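Local coordinates for protein purine nucleoside phosphorylase YlmD (Geobacillus stearothermophilus, PDB 6T1B) that splits purine nucleosides such as adenosine, inosine and methylthioadenosine with phosphate, releasing the free base, and also deaminates adenosine, using a catalytic zinc, at residues N58-L63 and F69-W74; D108-D113 and L119-A124; P197-E202 and N223-L228. All blocks are in the same frame, centred on the assembly; numbering follows the deposited sequence.

Contact 1: N58-L63 and F69-W74; sequences NNRRRL and FPLERW
Trp74 brings the benzo end of its indole against the helix at Arg60, with CH2 3.4 Å from the Arg60 backbone O and, meeting the ring obliquely, Leu63 CD2 3.9 Å from the same CH2. Leu71 fills in beside it, between the indole and the helix. Its CD1 lies over the rim of one indole face and reaches Arg60 CB at 4.0 Å, while CD2 meets Arg61 CG at 3.8 Å and sits over the centre of the Arg61 guanidinium. Arg61 then spans to the 3-10 turn: NH1 donates to Glu72 OE2 at 3.3 Å, a long but fairly straight salt bridge (160°) with the carboxylate nearly coplanar with the guanidinium. Glu72 folds back at chi2 (71°), bringing its carboxylate to the edge of the guanidinium. Segment 69-74 is the connection from helix 53-67 to strand 74-75, in which the chain turns back through 3-10 residues 71-73. Within the turn, Trp74 NE1 donates to Phe69 O at 3.0 Å, from above the carbonyl plane, which probably restrains the indole's rotation. Farther out, Leu265 and Ala120 pack on Trp74, and the Arg60 guanidinium, gripped by the backbone O atoms of Met45, Gly96 and Ala97, touches inosine.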
loop_
_atom_site.group_PDB
_atom_site.type_symbol
_atom_site.label_atom_id
_atom_site.label_comp_id
_atom_site.label_asym_id
_atom_site.label_seq_id
_atom_site.Cartn_x
_atom_site.Cartn_y
_atom_site.Cartn_z
ATOM N N ASN A 58 -4.810 10.302 -17.461
ATOM C CA ASN A 58 -5.113 9.291 -18.477
ATOM C C ASN A 58 -4.649 7.903 -18.033
ATOM O O ASN A 58 -5.326 6.900 -18.314
ATOM C CB ASN A 58 -4.516 9.685 -19.827
ATOM C CG ASN A 58 -5.345 10.735 -20.519
ATOM O OD1 ASN A 58 -6.562 10.810 -20.321
ATOM N ND2 ASN A 58 -4.704 11.541 -21.362
ATOM N N ASN A 59 -3.523 7.822 -17.325
ATOM C CA ASN A 59 -3.068 6.554 -16.761
ATOM C C ASN A 59 -4.081 6.016 -15.762
ATOM O O ASN A 59 -4.408 4.819 -15.770
ATOM C CB ASN A 59 -1.710 6.716 -16.073
ATOM C CG ASN A 59 -0.617 7.071 -17.048
ATOM O OD1 ASN A 59 -0.706 6.754 -18.234
ATOM N ND2 ASN A 59 0.443 7.695 -16.549
ATOM N N ARG A 60 -4.614 6.898 -14.912
ATOM C CA ARG A 60 -5.623 6.470 -13.952
ATOM C C ARG A 60 -6.894 6.042 -14.668
ATOM O O ARG A 60 -7.510 5.037 -14.292
ATOM C CB ARG A 60 -5.893 7.600 -12.964
ATOM C CG ARG A 60 -4.709 7.893 -12.051
ATOM C CD ARG A 60 -5.076 8.947 -11.022
ATOM N NE ARG A 60 -4.041 9.026 -10.013
ATOM C CZ ARG A 60 -4.230 9.418 -8.760
ATOM N NH1 ARG A 60 -3.207 9.401 -7.908
ATOM N NH2 ARG A 60 -5.429 9.844 -8.358
ATOM N N ARG A 61 -7.318 6.780 -15.705
ATOM C CA ARG A 61 -8.474 6.362 -16.492
ATOM C C ARG A 61 -8.240 5.002 -17.136
ATOM O O ARG A 61 -9.179 4.207 -17.274
ATOM C CB ARG A 61 -8.802 7.409 -17.561
ATOM C CG ARG A 61 -9.331 8.712 -16.962
ATOM C CD ARG A 61 -10.037 9.583 -17.956
ATOM N NE ARG A 61 -10.797 10.637 -17.286
ATOM C CZ ARG A 61 -11.901 10.447 -16.561
ATOM N NH1 ARG A 61 -12.507 11.485 -16.004
ATOM N NH2 ARG A 61 -12.397 9.230 -16.379
ATOM N N ARG A 62 -7.002 4.713 -17.528
ATOM C CA ARG A 62 -6.698 3.424 -18.146
ATOM C C ARG A 62 -6.891 2.286 -17.145
ATOM O O ARG A 62 -7.558 1.293 -17.446
ATOM C CB ARG A 62 -5.278 3.446 -18.698
ATOM C CG ARG A 62 -4.869 2.184 -19.432
ATOM C CD ARG A 62 -5.552 2.101 -20.763
ATOM N NE ARG A 62 -4.949 3.022 -21.712
ATOM C CZ ARG A 62 -5.538 3.435 -22.826
ATOM N NH1 ARG A 62 -4.891 4.259 -23.631
ATOM N NH2 ARG A 62 -6.777 3.042 -23.124
ATOM N N LEU A 63 -6.366 2.441 -15.932
ATOM C CA LEU A 63 -6.608 1.438 -14.888
ATOM C C LEU A 63 -8.106 1.295 -14.615
ATOM O O LEU A 63 -8.622 0.180 -14.474
ATOM C CB LEU A 63 -5.877 1.791 -13.594
ATOM C CG LEU A 63 -6.172 0.828 -12.432
ATOM C CD1 LEU A 63 -5.724 -0.599 -12.777
ATOM C CD2 LEU A 63 -5.543 1.302 -11.131
ATOM N N PHE A 69 -13.922 0.031 -12.985
ATOM C CA PHE A 69 -14.130 0.682 -11.689
ATOM C C PHE A 69 -13.830 2.160 -11.922
ATOM O O PHE A 69 -12.677 2.597 -11.834
ATOM C CB PHE A 69 -13.243 0.069 -10.606
ATOM C CG PHE A 69 -13.877 0.040 -9.245
ATOM C CD1 PHE A 69 -14.020 -1.159 -8.552
ATOM C CD2 PHE A 69 -14.350 1.201 -8.663
ATOM C CE1 PHE A 69 -14.615 -1.184 -7.293
ATOM C CE2 PHE A 69 -14.942 1.180 -7.407
ATOM C CZ PHE A 69 -15.054 -0.003 -6.719
ATOM N N PRO A 70 -14.855 2.948 -12.277
ATOM C CA PRO A 70 -14.621 4.320 -12.737
ATOM C C PRO A 70 -13.812 5.183 -11.785
ATOM O O PRO A 70 -13.928 5.084 -10.562
ATOM C CB PRO A 70 -16.040 4.876 -12.905
ATOM C CG PRO A 70 -16.845 3.653 -13.292
ATOM C CD PRO A 70 -16.264 2.539 -12.462
ATOM N N LEU A 71 -13.004 6.057 -12.383
ATOM C CA LEU A 71 -12.139 6.962 -11.636
ATOM C C LEU A 71 -12.940 7.839 -10.688
ATOM O O LEU A 71 -12.441 8.181 -9.607
ATOM C CB LEU A 71 -11.353 7.814 -12.644
ATOM C CG LEU A 71 -10.327 8.778 -12.056
ATOM C CD1 LEU A 71 -9.339 8.152 -11.111
ATOM C CD2 LEU A 71 -9.566 9.447 -13.209
ATOM N N GLU A 72 -14.176 8.189 -11.057
ATOM C CA GLU A 72 -15.045 8.988 -10.196
ATOM C C GLU A 72 -15.367 8.302 -8.868
ATOM O O GLU A 72 -15.903 8.947 -7.955
ATOM C CB GLU A 72 -16.358 9.271 -10.930
ATOM C CG GLU A 72 -16.232 10.203 -12.130
ATOM C CD GLU A 72 -15.530 9.571 -13.326
ATOM O OE1 GLU A 72 -15.580 8.333 -13.475
ATOM O OE2 GLU A 72 -14.914 10.314 -14.121
ATOM N N ARG A 73 -15.103 7.002 -8.750
ATOM C CA ARG A 73 -15.406 6.251 -7.540
ATOM C C ARG A 73 -14.180 5.963 -6.678
ATOM O O ARG A 73 -14.295 5.249 -5.674
ATOM C CB ARG A 73 -16.135 4.949 -7.895
ATOM C CG ARG A 73 -17.528 5.196 -8.453
ATOM C CD ARG A 73 -18.166 3.934 -8.971
ATOM N NE ARG A 73 -19.205 4.244 -9.947
ATOM C CZ ARG A 73 -19.855 3.331 -10.658
ATOM N NH1 ARG A 73 -19.575 2.042 -10.500
ATOM N NH2 ARG A 73 -20.784 3.709 -11.527
ATOM N N TRP A 74 -13.022 6.522 -7.019
ATOM C CA TRP A 74 -11.823 6.279 -6.240
ATOM C C TRP A 74 -11.732 7.292 -5.103
ATOM O O TRP A 74 -12.244 8.416 -5.219
ATOM C CB TRP A 74 -10.561 6.420 -7.083
ATOM C CG TRP A 74 -10.432 5.539 -8.270
ATOM C CD1 TRP A 74 -11.367 4.733 -8.853
ATOM C CD2 TRP A 74 -9.237 5.401 -9.029
ATOM N NE1 TRP A 74 -10.811 4.094 -9.955
ATOM C CE2 TRP A 74 -9.506 4.505 -10.078
ATOM C CE3 TRP A 74 -7.954 5.944 -8.919
ATOM C CZ2 TRP A 74 -8.529 4.157 -11.013
ATOM C CZ3 TRP A 74 -7.008 5.615 -9.869
ATOM C CH2 TRP A 74 -7.299 4.724 -10.882
#

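Contact 2: D108-D113 and L119-A124; sequences DGLYTD and LALCFA. With NOS (inosine), chain B.
Cys122 sets its sulfur against one face of the inosine base, SG standing almost directly over C6 at 3.6 Å, and its backbone O accepts a hydrogen bond from the ribose O5' at 3.1 Å. The neighbouring Phe123 turns its ring toward His143, the two planes at about 60°, and Tyr111, on the side of its strand away from 119-124, meets Trp161 edge to face and gives its OH to a hydrogen bond with Glu165. Between the strands the contact is aliphatic. Leu119 straddles the facing backbone: CD1 rests 3.8 Å from Tyr111 CA, and CD2 fits between Leu110 CB, 4.0 Å away, and Thr112 CG2. That methyl faces Leu119 because Thr112 holds OG1 anti to its backbone N (chi1 -174°), where the hydroxyl bonds to Val88 O and Glu114 N. Leu110 CD1 meets Leu121 CD1 at 3.9 Å, the side chains crossing at a slant, while the other branch of Leu121 presses CD2 to 3.3 Å from Asp108 O. Asp108 thus ends the leucine cluster where the metal site begins. Its OD2 accepts from His143 ND1 and His81 N, and OD1 from Gly82 N, consistent with a second shell that positions two zinc ligands, His143 through its ring and His81 through its backbone. The strand segments run nearly antiparallel, at 167°, with axes 7.8 Å apart at closest, and are joined through side chains in the manner of a beta-arch. Strand 109-112 lies between strands 85-87 and 138-144 of one mixed sheet; strand 118-123 lies between strands 264-269 and 74-75 of the other, so these leucines lie in the interface between the two sheets.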
loop_
_atom_site.group_PDB
_atom_site.type_symbol
_atom_site.label_atom_id
_atom_site.label_comp_id
_atom_site.label_asym_id
_atom_site.label_seq_id
_atom_site.Cartn_x
_atom_site.Cartn_y
_atom_site.Cartn_z
ATOM N N ASP A 108 -2.363 8.501 5.772
ATOM C CA ASP A 108 -1.625 7.523 5.017
ATOM C C ASP A 108 -2.354 6.191 4.917
ATOM O O ASP A 108 -1.798 5.239 4.363
ATOM C CB ASP A 108 -0.221 7.338 5.618
ATOM C CG ASP A 108 0.674 8.509 5.282
ATOM O OD1 ASP A 108 0.521 9.553 5.963
ATOM O OD2 ASP A 108 1.426 8.358 4.290
ATOM N N GLY A 109 -3.570 6.108 5.412
ATOM C CA GLY A 109 -4.362 4.922 5.194
ATOM C C GLY A 109 -5.825 5.294 5.157
ATOM O O GLY A 109 -6.247 6.322 5.698
ATOM N N LEU A 110 -6.602 4.413 4.534
ATOM C CA LEU A 110 -8.027 4.612 4.369
ATOM C C LEU A 110 -8.721 3.282 4.600
ATOM O O LEU A 110 -8.135 2.220 4.362
ATOM C CB LEU A 110 -8.387 5.049 2.946
ATOM C CG LEU A 110 -7.791 6.363 2.477
ATOM C CD1 LEU A 110 -8.056 6.578 0.998
ATOM C CD2 LEU A 110 -8.293 7.508 3.320
ATOM N N TYR A 111 -9.977 3.335 5.033
ATOM C CA TYR A 111 -10.773 2.117 5.022
ATOM C C TYR A 111 -12.224 2.460 4.745
ATOM O O TYR A 111 -12.650 3.601 4.933
ATOM C CB TYR A 111 -10.660 1.291 6.301
ATOM C CG TYR A 111 -11.271 1.846 7.561
ATOM C CD1 TYR A 111 -12.561 1.499 7.941
ATOM C CD2 TYR A 111 -10.527 2.640 8.415
ATOM C CE1 TYR A 111 -13.102 1.956 9.125
ATOM C CE2 TYR A 111 -11.068 3.089 9.594
ATOM C CZ TYR A 111 -12.338 2.754 9.944
ATOM O OH TYR A 111 -12.850 3.214 11.140
ATOM N N THR A 112 -12.996 1.463 4.311
ATOM C CA THR A 112 -14.417 1.664 4.087
ATOM C C THR A 112 -15.158 0.350 4.275
ATOM O O THR A 112 -14.615 -0.733 4.010
ATOM C CB THR A 112 -14.687 2.222 2.684
ATOM O OG1 THR A 112 -16.069 2.546 2.516
ATOM C CG2 THR A 112 -14.285 1.224 1.599
ATOM N N ASP A 113 -16.402 0.456 4.707
ATOM C CA ASP A 113 -17.285 -0.697 4.757
ATOM C C ASP A 113 -18.366 -0.649 3.681
ATOM O O ASP A 113 -19.288 -1.457 3.693
ATOM C CB ASP A 113 -17.864 -0.908 6.163
ATOM C CG ASP A 113 -18.800 0.197 6.595
ATOM O OD1 ASP A 113 -19.029 1.121 5.811
ATOM O OD2 ASP A 113 -19.309 0.134 7.740
ATOM N N LEU A 119 -10.396 2.390 -2.788
ATOM C CA LEU A 119 -9.307 3.031 -2.074
ATOM C C LEU A 119 -8.077 2.935 -2.957
ATOM O O LEU A 119 -7.780 1.856 -3.494
ATOM C CB LEU A 119 -9.052 2.317 -0.748
ATOM C CG LEU A 119 -10.319 2.142 0.111
ATOM C CD1 LEU A 119 -9.928 1.413 1.390
ATOM C CD2 LEU A 119 -11.011 3.414 0.409
ATOM N N ALA A 120 -7.328 4.024 -3.086
ATOM C CA ALA A 120 -6.262 4.089 -4.075
ATOM C C ALA A 120 -5.104 4.893 -3.496
ATOM O O ALA A 120 -5.235 6.104 -3.267
ATOM C CB ALA A 120 -6.806 4.718 -5.359
ATOM N N LEU A 121 -3.959 4.222 -3.282
ATOM C CA LEU A 121 -2.767 4.827 -2.706
ATOM C C LEU A 121 -1.553 4.552 -3.606
ATOM O O LEU A 121 -1.497 3.518 -4.283
ATOM C CB LEU A 121 -2.502 4.312 -1.279
ATOM C CG LEU A 121 -3.315 4.965 -0.159
ATOM C CD1 LEU A 121 -4.794 4.632 -0.064
ATOM C CD2 LEU A 121 -2.643 4.659 1.187
ATOM N N CYS A 122 -0.599 5.481 -3.595
ATOM C CA CYS A 122 0.553 5.424 -4.474
ATOM C C CYS A 122 1.783 4.885 -3.773
ATOM O O CYS A 122 2.003 5.196 -2.590
ATOM C CB CYS A 122 0.865 6.832 -4.969
ATOM S SG CYS A 122 -0.276 7.450 -6.221
ATOM N N PHE A 123 2.611 4.135 -4.521
ATOM C CA PHE A 123 3.747 3.427 -3.960
ATOM C C PHE A 123 4.900 3.371 -4.950
ATOM O O PHE A 123 4.693 3.196 -6.153
ATOM C CB PHE A 123 3.360 1.986 -3.617
ATOM C CG PHE A 123 2.436 1.916 -2.474
ATOM C CD1 PHE A 123 2.936 1.874 -1.188
ATOM C CD2 PHE A 123 1.078 2.007 -2.662
ATOM C CE1 PHE A 123 2.083 1.872 -0.096
ATOM C CE2 PHE A 123 0.222 2.012 -1.565
ATOM C CZ PHE A 123 0.731 1.954 -0.290
ATOM N N ALA A 124 6.136 3.416 -4.431
ATOM C CA ALA A 124 7.331 3.092 -5.203
ATOM C C ALA A 124 8.488 2.735 -4.266
ATOM O O ALA A 124 9.560 3.322 -4.325
ATOM C CB ALA A 124 7.716 4.231 -6.134
HETATM N N9 NOS B . 3.192 11.091 -4.152
HETATM C C4 NOS B . 1.883 10.817 -4.005
HETATM N N3 NOS B . 1.062 10.334 -2.870
HETATM C C2 NOS B . -0.355 10.183 -3.039
HETATM N N1 NOS B . -0.997 10.487 -4.287
HETATM C C6 NOS B . -0.264 10.950 -5.402
HETATM O O6 NOS B . -0.857 11.174 -6.422
HETATM C C5 NOS B . 1.257 11.102 -5.195
HETATM N N7 NOS B . 2.174 11.473 -6.033
HETATM C C8 NOS B . 3.356 11.485 -5.419
HETATM C "C5'" NOS B . 3.830 7.707 -1.576
HETATM O "O5'" NOS B . 4.632 6.530 -1.633
HETATM C "C4'" NOS B . 4.670 8.944 -1.773
HETATM O "O4'" NOS B . 4.423 9.453 -3.102
HETATM C "C1'" NOS B . 4.137 10.835 -3.050
HETATM C "C2'" NOS B . 3.645 11.123 -1.635
HETATM O "O2'" NOS B . 3.946 12.462 -1.267
HETATM C "C3'" NOS B . 4.408 10.095 -0.800
HETATM O "O3'" NOS B . 5.667 10.653 -0.385
#

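Contact 3: P197-E202 and N223-L228; sequences PTLPPE and NRLQLL
The loop 197-202 leaves its 3-10 turn extended through Leu199 and Pro200, then turns at Pro201, coming nearest helix 219-229 at Leu199 and Gln226, whose CA atoms are 6.2 Å apart. Gln226 reaches out with its chain straight beyond CG (chi2 -177°) and points its amide nitrogen at Thr198. NE2 lies 2.8 Å from Thr198 OG1, but the bond is bent to 132° and therefore weak, and the same nitrogen stands 3.3 Å from Thr198 CB. Thr198 turns OG1 between its own N and carbonyl carbon (chi1 74°), from where the hydroxyl also bonds to Leu195 O, one turn back. Next along the loop, Leu199 slants across Leu225, with CD2 3.9 Å from Leu225 CB; Pro206 packs on both leucines. Gln226 NE2 has a second acceptor in Thr149 O, and Ala154 of helix 153-163 touches the same side chain. A leucine in place of Gln226 would probably leave Thr149 O and the Thr198 hydroxyl without this donor and leave the loop held to the helix mainly by the apolar pair. The amide thus links its own helix to Thr149 and, by a weak bond, to the loop at Thr198, far from either zinc site.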
loop_
_atom_site.group_PDB
_atom_site.type_symbol
_atom_site.label_atom_id
_atom_site.label_comp_id
_atom_site.label_asym_id
_atom_site.label_seq_id
_atom_site.Cartn_x
_atom_site.Cartn_y
_atom_site.Cartn_z
ATOM N N PRO A 197 10.874 0.434 19.355
ATOM C CA PRO A 197 9.786 0.523 20.342
ATOM C C PRO A 197 8.475 -0.067 19.880
ATOM O O PRO A 197 7.590 -0.277 20.712
ATOM C CB PRO A 197 9.644 2.036 20.580
ATOM C CG PRO A 197 10.950 2.619 20.156
ATOM C CD PRO A 197 11.440 1.758 19.032
ATOM N N THR A 198 8.301 -0.323 18.586
ATOM C CA THR A 198 7.018 -0.772 18.061
ATOM C C THR A 198 6.884 -2.289 18.033
ATOM O O THR A 198 5.818 -2.801 17.666
ATOM C CB THR A 198 6.808 -0.233 16.640
ATOM O OG1 THR A 198 7.641 -0.964 15.732
ATOM C CG2 THR A 198 7.147 1.254 16.553
ATOM N N LEU A 199 7.939 -3.018 18.375
ATOM C CA LEU A 199 7.920 -4.471 18.322
ATOM C C LEU A 199 7.929 -5.045 19.729
ATOM O O LEU A 199 8.455 -4.421 20.652
ATOM C CB LEU A 199 9.153 -4.992 17.575
ATOM C CG LEU A 199 9.362 -4.423 16.173
ATOM C CD1 LEU A 199 10.766 -4.730 15.667
ATOM C CD2 LEU A 199 8.321 -4.956 15.192
ATOM N N PRO A 200 7.361 -6.242 19.927
ATOM C CA PRO A 200 7.357 -6.823 21.271
ATOM C C PRO A 200 8.765 -7.039 21.774
ATOM O O PRO A 200 9.697 -7.298 20.990
ATOM C CB PRO A 200 6.623 -8.161 21.063
ATOM C CG PRO A 200 5.775 -7.947 19.852
ATOM C CD PRO A 200 6.579 -7.033 18.963
ATOM N N PRO A 201 8.969 -6.960 23.094
ATOM C CA PRO A 201 10.342 -7.056 23.627
ATOM C C PRO A 201 11.093 -8.317 23.224
ATOM O O PRO A 201 12.310 -8.262 23.006
ATOM C CB PRO A 201 10.134 -6.979 25.151
ATOM C CG PRO A 201 8.796 -6.331 25.329
ATOM C CD PRO A 201 7.965 -6.758 24.156
ATOM N N GLU A 202 10.413 -9.459 23.138
ATOM C CA GLU A 202 11.049 -10.730 22.792
ATOM C C GLU A 202 11.273 -10.870 21.298
ATOM O O GLU A 202 11.857 -11.867 20.861
ATOM C CB GLU A 202 10.176 -11.885 23.323
ATOM C CG GLU A 202 10.699 -13.320 23.104
ATOM C CD GLU A 202 10.068 -14.347 24.064
ATOM O OE1 GLU A 202 10.807 -15.190 24.625
ATOM O OE2 GLU A 202 8.835 -14.305 24.267
ATOM N N ASN A 223 6.194 -4.818 9.515
ATOM C CA ASN A 223 4.747 -4.628 9.546
ATOM C C ASN A 223 4.028 -5.922 9.890
ATOM O O ASN A 223 3.073 -5.910 10.669
ATOM C CB ASN A 223 4.295 -4.027 8.228
ATOM C CG ASN A 223 4.487 -2.544 8.221
ATOM O OD1 ASN A 223 3.716 -1.823 8.847
ATOM N ND2 ASN A 223 5.570 -2.078 7.610
ATOM N N ARG A 224 4.525 -7.064 9.400
ATOM C CA ARG A 224 3.941 -8.338 9.789
ATOM C C ARG A 224 4.016 -8.524 11.297
ATOM O O ARG A 224 3.040 -8.937 11.936
ATOM C CB ARG A 224 4.648 -9.488 9.072
ATOM C CG ARG A 224 4.162 -10.863 9.476
ATOM C CD ARG A 224 4.830 -11.968 8.660
ATOM N NE ARG A 224 4.570 -13.247 9.290
ATOM C CZ ARG A 224 5.321 -13.768 10.250
ATOM N NH1 ARG A 224 6.401 -13.136 10.691
ATOM N NH2 ARG A 224 4.985 -14.932 10.790
ATOM N N LEU A 225 5.184 -8.257 11.893
ATOM C CA LEU A 225 5.343 -8.448 13.331
ATOM C C LEU A 225 4.401 -7.542 14.108
ATOM O O LEU A 225 3.824 -7.949 15.123
ATOM C CB LEU A 225 6.800 -8.197 13.725
ATOM C CG LEU A 225 7.811 -9.218 13.200
ATOM C CD1 LEU A 225 9.232 -8.697 13.409
ATOM C CD2 LEU A 225 7.646 -10.545 13.874
ATOM N N GLN A 226 4.214 -6.306 13.631
ATOM C CA GLN A 226 3.269 -5.409 14.285
ATOM C C GLN A 226 1.846 -5.949 14.192
ATOM O O GLN A 226 1.090 -5.874 15.160
ATOM C CB GLN A 226 3.328 -4.010 13.685
ATOM C CG GLN A 226 4.546 -3.215 14.125
ATOM C CD GLN A 226 4.537 -1.796 13.573
ATOM O OE1 GLN A 226 3.535 -1.326 13.056
ATOM N NE2 GLN A 226 5.660 -1.101 13.719
ATOM N N LEU A 227 1.458 -6.454 13.013
ATOM C CA LEU A 227 0.105 -6.977 12.845
ATOM C C LEU A 227 -0.137 -8.168 13.750
ATOM O O LEU A 227 -1.217 -8.299 14.336
ATOM C CB LEU A 227 -0.136 -7.376 11.395
ATOM C CG LEU A 227 -0.217 -6.187 10.454
ATOM C CD1 LEU A 227 0.010 -6.630 9.017
ATOM C CD2 LEU A 227 -1.553 -5.476 10.547
ATOM N N LEU A 228 0.848 -9.061 13.850
ATOM C CA LEU A 228 0.740 -10.185 14.768
ATOM C C LEU A 228 0.532 -9.690 16.188
ATOM O O LEU A 228 -0.337 -10.182 16.909
ATOM C CB LEU A 228 2.001 -11.042 14.675
ATOM C CG LEU A 228 2.151 -11.832 13.385
ATOM C CD1 LEU A 228 3.595 -12.298 13.185
ATOM C CD2 LEU A 228 1.188 -13.014 13.386
#

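Contacts 1 and 2 lie 15 Å apart between centres and meet directly. Trp74 CE3 packs 3.9 Å from Ala120 CB, so the strand end of contact 1 lies against strand 118-123, and Arg60 NH1 comes within 3.9 Å of Cys122 SG, both residues belonging to the inosine pocket. Contact 2 continues from that pocket to the catalytic zinc, which is about 6 Å from the side chain of Asp108. Contact 3 stands apart from the annotated sites, its centre 22 Å from that of contact 2, with about 9 Å between nearest atoms. It lies across the centre of the chain from contact 1, their centres 36 Å apart.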